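Local coordinates for protein B-agarase (PDB 4BQ2) that hydrolyses the beta-1,4 linkages of agarose as an exo-acting beta-agarase of glycoside hydrolase family 50, at residues 74-80 against 104-110; 440-444 against 454-458. One frame throughout, in Å; residues are numbered along the deposited sequence.

Overall arrangement
From the N terminus, interaction 1 comes first, within the agarase CBM-like domain. There strand 70-79 meets the loop that leaves strand 97-104 and enters strand 110-115, so the contact closes a 23-residue excursion made largely of strand. Interaction 2 follows far along the chain: it zips the base of a short hairpin, 443-444 with 454-455, over a nine-residue loop without helix or strand. The two are in series and neither nest nor cross. Their centres lie about 49 Å apart on opposite sides of the chain's centre, and their nearest atoms about 34 Å apart, so each joins neighbouring elements of its own part of the fold.

Interaction 1: 74-80 against 104-110; sequences FDIVSVG and IPVGKMQ
Ser78 holds OG beside its own backbone N (chi1 -67°), which aims the hydroxyl at Ile104 O; Met109 sends CG away from its N (chi1 171°) and then bends twice, bringing CE against Val77. The Ser78 hydroxyl donates to Ile104 O over 2.6 Å, arriving from above the carbonyl plane, and its OG also bonds Thr84. Ser78 N donates to Pro105 O at 3.1 Å, so one residue grips two successive carbonyls. Farther along, Ile76 N meets Gln110 O at 3.0 Å, while the return bond from Gln110 N to Ile76 O is weak. Met109 CE packs tightly on Val77 CG1 (3.4 Å), the two side chains crossing at about a right angle, and its SD rests on Asp75 CB. Val77 CG2 enters the bend of the loop, 3.3 Å from Gly107 O. Ile76 CG2 touches Ile104 CG2 at 3.7 Å, these side chains likewise crossing at about a right angle. A water accepts from Gly107 N and donates to Ser78 O. Asp75 turns its carboxylate to Ser111, Arg188 and Asn186. This is an antiparallel strand pairing whose partner enters through an irregular loop, within the beta-rich CBM-like domain.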
ATOM      1  N   PHE A  74       4.907   1.071 -26.715  1.00 18.88           N
ATOM      2  CA  PHE A  74       5.068  -0.373 -26.965  1.00 19.66           C
ATOM      3  C   PHE A  74       3.709  -0.932 -27.338  1.00 20.52           C
ATOM      4  O   PHE A  74       2.700  -0.531 -26.725  1.00 20.97           O
ATOM      5  CB  PHE A  74       5.482  -1.138 -25.686  1.00 18.69           C
ATOM      6  CG  PHE A  74       6.658  -0.572 -24.952  1.00 20.15           C
ATOM      7  CD1 PHE A  74       6.525   0.537 -24.132  1.00 20.93           C
ATOM      8  CD2 PHE A  74       7.877  -1.239 -24.984  1.00 21.40           C
ATOM      9  CE1 PHE A  74       7.615   1.043 -23.425  1.00 21.22           C
ATOM     10  CE2 PHE A  74       8.987  -0.738 -24.296  1.00 20.40           C
ATOM     11  CZ  PHE A  74       8.847   0.387 -23.507  1.00 21.45           C
ATOM     12  N   ASP A  75       3.664  -1.834 -28.326  1.00 18.78           N
ATOM     13  CA  ASP A  75       2.452  -2.628 -28.585  1.00 18.09           C
ATOM     14  C   ASP A  75       2.653  -3.935 -27.826  1.00 17.98           C
ATOM     15  O   ASP A  75       3.699  -4.564 -27.949  1.00 17.98           O
ATOM     16  CB  ASP A  75       2.252  -2.924 -30.087  1.00 17.93           C
ATOM     17  CG  ASP A  75       2.010  -1.668 -30.931  1.00 18.25           C
ATOM     18  OD1 ASP A  75       1.877  -0.552 -30.379  1.00 18.28           O
ATOM     19  OD2 ASP A  75       2.036  -1.814 -32.180  1.00 18.83           O
ATOM     20  N   ILE A  76       1.705  -4.308 -26.978  1.00 17.70           N
ATOM     21  CA  ILE A  76       1.879  -5.489 -26.112  1.00 18.33           C
ATOM     22  C   ILE A  76       0.569  -6.241 -25.988  1.00 19.26           C
ATOM     23  O   ILE A  76      -0.521  -5.619 -25.986  1.00 20.93           O
ATOM     24  CB  ILE A  76       2.371  -5.096 -24.676  1.00 17.09           C
ATOM     25  CG1 ILE A  76       3.371  -3.926 -24.718  1.00 16.65           C
ATOM     26  CG2 ILE A  76       2.967  -6.300 -23.923  1.00 16.41           C
ATOM     27  CD1 ILE A  76       3.816  -3.442 -23.333  1.00 16.28           C
ATOM     28  N   VAL A  77       0.652  -7.564 -25.867  1.00 17.45           N
ATOM     29  CA  VAL A  77      -0.535  -8.363 -25.526  1.00 17.99           C
ATOM     30  C   VAL A  77      -0.060  -9.582 -24.754  1.00 18.78           C
ATOM     31  O   VAL A  77       1.073 -10.007 -24.952  1.00 16.54           O
ATOM     32  CB  VAL A  77      -1.286  -8.830 -26.783  1.00 18.89           C
ATOM     33  CG1 VAL A  77      -0.489  -9.893 -27.539  1.00 19.61           C
ATOM     34  CG2 VAL A  77      -2.664  -9.365 -26.421  1.00 19.68           C
ATOM     35  N   SER A  78      -0.905 -10.134 -23.874  1.00 18.10           N
ATOM     36  CA  SER A  78      -0.560 -11.380 -23.151  1.00 18.66           C
ATOM     37  C   SER A  78      -1.138 -12.553 -23.938  1.00 19.57           C
ATOM     38  O   SER A  78      -2.096 -12.382 -24.662  1.00 18.72           O
ATOM     39  CB  SER A  78      -1.135 -11.396 -21.721  1.00 18.70           C
ATOM     40  OG  SER A  78      -0.508 -10.415 -20.937  1.00 19.89           O
ATOM     41  N   VAL A  79      -0.525 -13.723 -23.830  1.00 20.28           N
ATOM     42  CA  VAL A  79      -1.030 -14.893 -24.536  1.00 23.68           C
ATOM     43  C   VAL A  79      -1.257 -15.929 -23.465  1.00 25.91           C
ATOM     44  O   VAL A  79      -0.539 -15.937 -22.466  1.00 24.56           O
ATOM     45  CB  VAL A  79      -0.013 -15.384 -25.588  1.00 24.90           C
ATOM     46  CG1 VAL A  79      -0.530 -16.616 -26.312  1.00 29.01           C
ATOM     47  CG2 VAL A  79       0.280 -14.271 -26.594  1.00 25.97           C
ATOM     48  N   GLY A  80      -2.278 -16.766 -23.649  1.00 25.99           N
ATOM     49  CA  GLY A  80      -2.542 -17.852 -22.724  1.00 27.20           C
ATOM     50  C   GLY A  80      -3.647 -17.561 -21.732  1.00 26.11           C
ATOM     51  O   GLY A  80      -4.660 -16.925 -22.057  1.00 24.99           O
ATOM     52  N   ILE A 104      -1.544  -6.058 -18.757  1.00 15.93           N
ATOM     53  CA  ILE A 104      -1.566  -6.442 -20.163  1.00 16.94           C
ATOM     54  C   ILE A 104      -2.537  -7.600 -20.307  1.00 17.17           C
ATOM     55  O   ILE A 104      -2.232  -8.745 -19.920  1.00 19.08           O
ATOM     56  CB  ILE A 104      -0.181  -6.862 -20.705  1.00 16.16           C
ATOM     57  CG1 ILE A 104       0.927  -5.886 -20.260  1.00 16.28           C
ATOM     58  CG2 ILE A 104      -0.277  -7.058 -22.211  1.00 17.19           C
ATOM     59  CD1 ILE A 104       0.781  -4.419 -20.726  1.00 16.27           C
ATOM     60  N   PRO A 105      -3.740  -7.311 -20.833  1.00 17.25           N
ATOM     61  CA  PRO A 105      -4.744  -8.362 -20.996  1.00 17.21           C
ATOM     62  C   PRO A 105      -4.397  -9.330 -22.117  1.00 16.92           C
ATOM     63  O   PRO A 105      -3.624  -8.986 -23.008  1.00 17.80           O
ATOM     64  CB  PRO A 105      -6.041  -7.584 -21.359  1.00 16.20           C
ATOM     65  CG  PRO A 105      -5.789  -6.185 -20.901  1.00 17.71           C
ATOM     66  CD  PRO A 105      -4.301  -5.969 -21.085  1.00 16.44           C
ATOM     67  N   VAL A 106      -4.944 -10.538 -22.027  1.00 18.96           N
ATOM     68  CA  VAL A 106      -4.958 -11.504 -23.137  1.00 21.76           C
ATOM     69  C   VAL A 106      -6.026 -11.020 -24.120  1.00 24.49           C
ATOM     70  O   VAL A 106      -7.012 -10.422 -23.701  1.00 26.97           O
ATOM     71  CB  VAL A 106      -5.322 -12.912 -22.628  1.00 23.35           C
ATOM     72  CG1 VAL A 106      -5.336 -13.921 -23.757  1.00 25.71           C
ATOM     73  CG2 VAL A 106      -4.329 -13.380 -21.584  1.00 23.30           C
ATOM     74  N   GLY A 107      -5.837 -11.231 -25.412  1.00 24.50           N
ATOM     75  CA  GLY A 107      -6.858 -10.807 -26.369  1.00 28.56           C
ATOM     76  C   GLY A 107      -6.260  -9.958 -27.457  1.00 28.70           C
ATOM     77  O   GLY A 107      -5.301 -10.373 -28.084  1.00 30.89           O
ATOM     78  N   LYS A 108      -6.808  -8.769 -27.694  1.00 27.89           N
ATOM     79  CA  LYS A 108      -6.313  -7.960 -28.795  1.00 28.87           C
ATOM     80  C   LYS A 108      -5.122  -7.129 -28.360  1.00 26.69           C
ATOM     81  O   LYS A 108      -5.089  -6.605 -27.262  1.00 26.59           O
ATOM     82  CB  LYS A 108      -7.413  -7.073 -29.383  1.00 33.64           C
ATOM     83  CG  LYS A 108      -8.263  -7.757 -30.450  1.00 37.11           C
ATOM     84  CD  LYS A 108      -9.093  -8.899 -29.879  1.00 40.73           C
ATOM     85  CE  LYS A 108     -10.265  -9.249 -30.792  1.00 46.14           C
ATOM     86  NZ  LYS A 108     -11.076  -8.024 -31.084  1.00 46.80           N
ATOM     87  N   MET A 109      -4.133  -7.027 -29.230  1.00 27.31           N
ATOM     88  CA  MET A 109      -2.972  -6.208 -28.919  1.00 25.79           C
ATOM     89  C   MET A 109      -3.410  -4.763 -28.742  1.00 25.12           C
ATOM     90  O   MET A 109      -4.323  -4.321 -29.430  1.00 22.05           O
ATOM     91  CB  MET A 109      -1.980  -6.314 -30.054  1.00 28.05           C
ATOM     92  CG  MET A 109      -0.844  -5.325 -29.901  1.00 29.39           C
ATOM     93  SD  MET A 109       0.645  -6.078 -30.489  1.00 38.87           S
ATOM     94  CE  MET A 109       0.882  -7.301 -29.237  1.00 30.58           C
ATOM     95  N   GLN A 110      -2.766  -4.030 -27.831  1.00 23.40           N
ATOM     96  CA  GLN A 110      -2.992  -2.594 -27.671  1.00 22.75           C
ATOM     97  C   GLN A 110      -1.661  -1.841 -27.628  1.00 22.72           C
ATOM     98  O   GLN A 110      -0.603  -2.467 -27.428  1.00 22.40           O
ATOM     99  CB  GLN A 110      -3.794  -2.317 -26.396  1.00 23.02           C
ATOM    100  CG  GLN A 110      -5.117  -3.077 -26.338  1.00 24.27           C
ATOM    101  CD  GLN A 110      -5.967  -2.693 -25.148  1.00 25.82           C
ATOM    102  OE1 GLN A 110      -6.478  -1.574 -25.070  1.00 25.80           O
ATOM    103  NE2 GLN A 110      -6.114  -3.620 -24.196  1.00 25.39           N
TER
HETATM  104  O   HOH W   1      -3.855 -12.926 -26.679  1.00 25.29           O

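Interaction 2: 440-444 against 454-458; sequences DFKTV and MPDVF
A short two-stranded antiparallel hairpin carries this contact, with Val444 and Met454 its hydrogen-bonded pair and Thr443 and Pro455 its non-hydrogen-bonded one. Val444 N donates to Met454 O at 2.7 Å; the reverse bond, Met454 N to Val444 O, is bent and weak. Beyond the strands, Asp456 N reaches Lys442 O at 2.9 Å and prolongs the ladder by a rung. On the Val444 face, CG2 sits between the backbone N and carbonyl carbon (chi1 -62° for CG1), where it meets Met454 CB at 3.7 Å and Pro455 O at 3.5 Å. Phe441 runs alongside Pro455, its CE1 3.6 Å from Pro455 CB, and its ring also makes an edge-to-face stack with Phe462 of helix 460-477. Asp456 swings CG opposite its N (chi1 -170°). One carboxylate oxygen, OD1, accepts from Phe458 N at 3.0 Å, forming an Asx turn, and also bonds Thr520; OD2 accepts a hydrogen bond from a water at 2.6 Å, and that water donates to Thr443 O as well. With both oxygens supplied with donors, the buried carboxylate is probably ionised, its rotation held by the turn together with Thr520 and the water, and it couples the hairpin's exit to helix 519-532.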
ATOM      1  N   ASP A 440       6.078  13.485  21.108  1.00 24.12           N
ATOM      2  CA  ASP A 440       7.201  14.409  20.978  1.00 26.24           C
ATOM      3  C   ASP A 440       8.545  13.801  21.327  1.00 24.88           C
ATOM      4  O   ASP A 440       9.500  14.561  21.523  1.00 23.26           O
ATOM      5  CB  ASP A 440       6.980  15.626  21.889  1.00 31.20           C
ATOM      6  CG  ASP A 440       5.780  16.420  21.497  1.00 36.06           C
ATOM      7  OD1 ASP A 440       5.572  16.571  20.269  1.00 40.15           O
ATOM      8  OD2 ASP A 440       5.046  16.875  22.412  1.00 39.49           O
ATOM      9  N   PHE A 441       8.607  12.471  21.459  1.00 22.48           N
ATOM     10  CA  PHE A 441       9.835  11.758  21.827  1.00 20.84           C
ATOM     11  C   PHE A 441      10.927  12.057  20.810  1.00 20.88           C
ATOM     12  O   PHE A 441      10.651  12.520  19.711  1.00 21.21           O
ATOM     13  CB  PHE A 441       9.613  10.237  21.979  1.00 20.73           C
ATOM     14  CG  PHE A 441       8.742   9.621  20.882  1.00 20.95           C
ATOM     15  CD1 PHE A 441       9.230   9.449  19.571  1.00 20.33           C
ATOM     16  CD2 PHE A 441       7.431   9.236  21.159  1.00 21.11           C
ATOM     17  CE1 PHE A 441       8.425   8.892  18.585  1.00 20.84           C
ATOM     18  CE2 PHE A 441       6.617   8.688  20.172  1.00 19.32           C
ATOM     19  CZ  PHE A 441       7.110   8.506  18.883  1.00 20.76           C
ATOM     20  N   LYS A 442      12.172  11.798  21.185  1.00 22.24           N
ATOM     21  CA  LYS A 442      13.292  12.028  20.271  1.00 21.85           C
ATOM     22  C   LYS A 442      13.181  11.048  19.110  1.00 19.84           C
ATOM     23  O   LYS A 442      12.525  10.005  19.246  1.00 18.58           O
ATOM     24  CB  LYS A 442      14.610  11.849  21.010  1.00 22.68           C
ATOM     25  CG  LYS A 442      14.965  12.996  21.970  1.00 23.60           C
ATOM     26  CD  LYS A 442      16.117  12.543  22.855  1.00 23.97           C
ATOM     27  CE  LYS A 442      16.340  13.417  24.081  1.00 27.56           C
ATOM     28  NZ  LYS A 442      16.835  14.768  23.725  1.00 29.75           N
ATOM     29  N   THR A 443      13.805  11.400  17.981  1.00 19.34           N
ATOM     30  CA  THR A 443      13.773  10.598  16.740  1.00 19.61           C
ATOM     31  C   THR A 443      15.159  10.120  16.256  1.00 21.35           C
ATOM     32  O   THR A 443      16.200  10.626  16.693  1.00 21.92           O
ATOM     33  CB  THR A 443      13.062  11.354  15.569  1.00 19.89           C
ATOM     34  OG1 THR A 443      13.788  12.551  15.228  1.00 21.26           O
ATOM     35  CG2 THR A 443      11.601  11.717  15.979  1.00 20.33           C
ATOM     36  N   VAL A 444      15.151   9.138  15.349  1.00 20.18           N
ATOM     37  CA  VAL A 444      16.335   8.747  14.562  1.00 20.79           C
ATOM     38  C   VAL A 444      15.861   8.660  13.100  1.00 20.84           C
ATOM     39  O   VAL A 444      14.662   8.839  12.810  1.00 22.01           O
ATOM     40  CB  VAL A 444      16.923   7.391  15.048  1.00 20.13           C
ATOM     41  CG1 VAL A 444      17.388   7.479  16.503  1.00 20.96           C
ATOM     42  CG2 VAL A 444      15.904   6.273  14.888  1.00 19.79           C
ATOM     43  N   MET A 454      11.767   8.000  12.304  1.00 18.36           N
ATOM     44  CA  MET A 454      11.781   6.817  13.178  1.00 18.53           C
ATOM     45  C   MET A 454      11.956   7.225  14.642  1.00 19.75           C
ATOM     46  O   MET A 454      12.630   8.235  14.939  1.00 20.60           O
ATOM     47  CB  MET A 454      12.882   5.860  12.718  1.00 17.90           C
ATOM     48  CG  MET A 454      12.554   5.189  11.397  1.00 17.20           C
ATOM     49  SD  MET A 454      11.124   4.067  11.517  1.00 19.14           S
ATOM     50  CE  MET A 454      11.903   2.666  12.337  1.00 17.12           C
ATOM     51  N   PRO A 455      11.337   6.463  15.569  1.00 19.09           N
ATOM     52  CA  PRO A 455      11.393   6.833  16.957  1.00 19.98           C
ATOM     53  C   PRO A 455      12.736   6.498  17.584  1.00 19.89           C
ATOM     54  O   PRO A 455      13.353   5.501  17.212  1.00 20.31           O
ATOM     55  CB  PRO A 455      10.294   5.952  17.600  1.00 20.09           C
ATOM     56  CG  PRO A 455      10.252   4.721  16.726  1.00 18.62           C
ATOM     57  CD  PRO A 455      10.467   5.289  15.337  1.00 19.38           C
ATOM     58  N   ASP A 456      13.176   7.319  18.524  1.00 18.52           N
ATOM     59  CA  ASP A 456      14.318   6.927  19.365  1.00 19.86           C
ATOM     60  C   ASP A 456      13.782   6.079  20.494  1.00 18.06           C
ATOM     61  O   ASP A 456      13.305   6.596  21.492  1.00 18.40           O
ATOM     62  CB  ASP A 456      15.084   8.126  19.949  1.00 19.04           C
ATOM     63  CG  ASP A 456      16.382   7.690  20.613  1.00 21.12           C
ATOM     64  OD1 ASP A 456      16.373   6.582  21.198  1.00 20.82           O
ATOM     65  OD2 ASP A 456      17.416   8.407  20.516  1.00 20.27           O
ATOM     66  N   VAL A 457      13.864   4.768  20.313  1.00 17.73           N
ATOM     67  CA  VAL A 457      13.210   3.809  21.178  1.00 18.08           C
ATOM     68  C   VAL A 457      13.923   3.657  22.508  1.00 19.88           C
ATOM     69  O   VAL A 457      13.435   2.949  23.385  1.00 18.66           O
ATOM     70  CB  VAL A 457      13.099   2.446  20.475  1.00 17.63           C
ATOM     71  CG1 VAL A 457      12.176   2.568  19.268  1.00 16.57           C
ATOM     72  CG2 VAL A 457      14.490   1.946  20.016  1.00 17.52           C
ATOM     73  N   PHE A 458      15.096   4.289  22.640  1.00 19.33           N
ATOM     74  CA  PHE A 458      15.812   4.319  23.925  1.00 19.70           C
ATOM     75  C   PHE A 458      15.479   5.568  24.769  1.00 19.75           C
ATOM     76  O   PHE A 458      15.840   5.648  25.945  1.00 18.39           O
ATOM     77  CB  PHE A 458      17.331   4.193  23.676  1.00 20.43           C
ATOM     78  CG  PHE A 458      17.760   2.803  23.272  1.00 21.04           C
ATOM     79  CD1 PHE A 458      18.044   1.837  24.244  1.00 22.04           C
ATOM     80  CD2 PHE A 458      17.888   2.460  21.947  1.00 20.93           C
ATOM     81  CE1 PHE A 458      18.437   0.546  23.881  1.00 22.71           C
ATOM     82  CE2 PHE A 458      18.267   1.183  21.585  1.00 20.84           C
ATOM     83  CZ  PHE A 458      18.544   0.228  22.551  1.00 21.20           C
TER
HETATM   84  O   HOH W   2      17.489  10.715  19.260  1.00 20.68           O